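Local coordinates for hypothetical protein Atu2144 (Agrobacterium tumefaciens, PDB 2ODF), which is of unknown function but probably acts as an amidohydrolase of the N-formylglutamate amidohydrolase family, related to zinc-dependent exopeptidases, at residues L45-A49 with D50-S54. Sequence-based numbering, arbitrary orientation.
Sequences LGLSA and DVLSS
With chi1 at 74°, S48 holds its OG between its own backbone N and carbonyl carbon, which brings it to the backbone N of V51, whose CG2 stands beside the valine's own N. The hydroxyl oxygen of S48 can therefore accept from V51 N at 3.2 Å, a fairly straight bond with 161° at the hydrogen, while V51 CG2 rests 3.5 Å from the same OG. S48 is thus the N-cap of the very short helix 49-52 that follows the loop after strand 27-31, at the protein surface. The backbone of S48 adds a second tie, L52 N donating to S48 O at 3.0 Å, and L52 CG lies 3.4 Å from that carbonyl oxygen. Just before the cap, the CB of L47 points toward the helix, and its CD1 meets V51 CG1 at 4.0 Å, the two side chains crossing at about a right angle, and L52 CD2 at 3.9 Å. L85 from another loop also packs on L47. At the far end S53 leaves helical geometry, its N bonded weakly to A49 O. S54 OG donates to V51 O at 2.6 Å, tilted 20° from the carbonyl plane, and that oxygen also accepts from S54 N.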
loop_
_atom_site.group_PDB
_atom_site.type_symbol
_atom_site.label_atom_id
_atom_site.label_comp_id
_atom_site.label_asym_id
_atom_site.label_seq_id
_atom_site.Cartn_x
_atom_site.Cartn_y
_atom_site.Cartn_z
ATOM N N LEU A 45 5.412 -5.634 20.669
ATOM C CA LEU A 45 4.554 -6.520 19.850
ATOM C C LEU A 45 4.119 -7.805 20.569
ATOM O O LEU A 45 3.717 -8.775 19.934
ATOM C CB LEU A 45 5.240 -6.880 18.529
ATOM C CG LEU A 45 5.429 -5.761 17.506
ATOM C CD1 LEU A 45 6.419 -6.220 16.411
ATOM C CD2 LEU A 45 4.112 -5.292 16.888
ATOM N N GLY A 46 4.199 -7.793 21.899
ATOM C CA GLY A 46 3.902 -8.967 22.702
ATOM C C GLY A 46 4.990 -10.015 22.716
ATOM O O GLY A 46 4.735 -11.150 23.122
ATOM N N LEU A 47 6.213 -9.632 22.319
ATOM C CA LEU A 47 7.352 -10.557 22.239
ATOM C C LEU A 47 8.356 -10.370 23.379
ATOM O O LEU A 47 8.457 -9.300 23.996
ATOM C CB LEU A 47 8.114 -10.377 20.908
ATOM C CG LEU A 47 7.320 -10.589 19.627
ATOM C CD1 LEU A 47 8.131 -10.127 18.405
ATOM C CD2 LEU A 47 6.890 -12.060 19.470
ATOM N N SER A 48 9.097 -11.437 23.642
ATOM C CA SER A 48 10.134 -11.423 24.668
ATOM C C SER A 48 11.354 -10.631 24.216
ATOM O O SER A 48 11.607 -10.490 23.024
ATOM C CB SER A 48 10.552 -12.852 25.003
ATOM O OG SER A 48 11.343 -13.392 23.963
ATOM N N ALA A 49 12.107 -10.115 25.180
ATOM C CA ALA A 49 13.351 -9.395 24.900
ATOM C C ALA A 49 14.311 -10.221 24.015
ATOM O O ALA A 49 14.922 -9.678 23.087
ATOM C CB ALA A 49 14.019 -8.981 26.205
ATOM N N ASP A 50 14.418 -11.524 24.271
ATOM C CA ASP A 50 15.218 -12.425 23.431
ATOM C C ASP A 50 14.761 -12.483 21.972
ATOM O O ASP A 50 15.586 -12.478 21.070
ATOM C CB ASP A 50 15.210 -13.869 23.966
ATOM C CG ASP A 50 16.062 -14.050 25.211
ATOM O OD1 ASP A 50 16.666 -13.062 25.700
ATOM O OD2 ASP A 50 16.120 -15.207 25.704
ATOM N N VAL A 51 13.461 -12.605 21.734
ATOM C CA VAL A 51 12.970 -12.702 20.364
ATOM C C VAL A 51 13.199 -11.344 19.694
ATOM O O VAL A 51 13.556 -11.281 18.520
ATOM C CB VAL A 51 11.468 -13.137 20.257
ATOM C CG1 VAL A 51 10.969 -12.979 18.814
ATOM C CG2 VAL A 51 11.282 -14.593 20.717
ATOM N N LEU A 52 13.041 -10.264 20.445
ATOM C CA LEU A 52 13.174 -8.914 19.868
ATOM C C LEU A 52 14.616 -8.585 19.481
ATOM O O LEU A 52 14.853 -7.739 18.621
ATOM C CB LEU A 52 12.650 -7.856 20.831
ATOM C CG LEU A 52 11.136 -7.746 20.999
ATOM C CD1 LEU A 52 10.850 -6.805 22.163
ATOM C CD2 LEU A 52 10.430 -7.295 19.729
ATOM N N SER A 53 15.567 -9.260 20.130
ATOM C CA SER A 53 17.000 -9.060 19.847
ATOM C C SER A 53 17.524 -10.150 18.902
ATOM O O SER A 53 18.737 -10.241 18.623
ATOM C CB SER A 53 17.761 -9.058 21.169
ATOM O OG SER A 53 17.723 -10.345 21.760
ATOM N N SER A 54 16.612 -10.964 18.381
ATOM C CA SER A 54 16.992 -12.089 17.535
ATOM C C SER A 54 16.818 -11.742 16.071
ATOM O O SER A 54 16.382 -10.655 15.730
ATOM C CB SER A 54 16.134 -13.327 17.859
ATOM O OG SER A 54 14.806 -13.191 17.349
#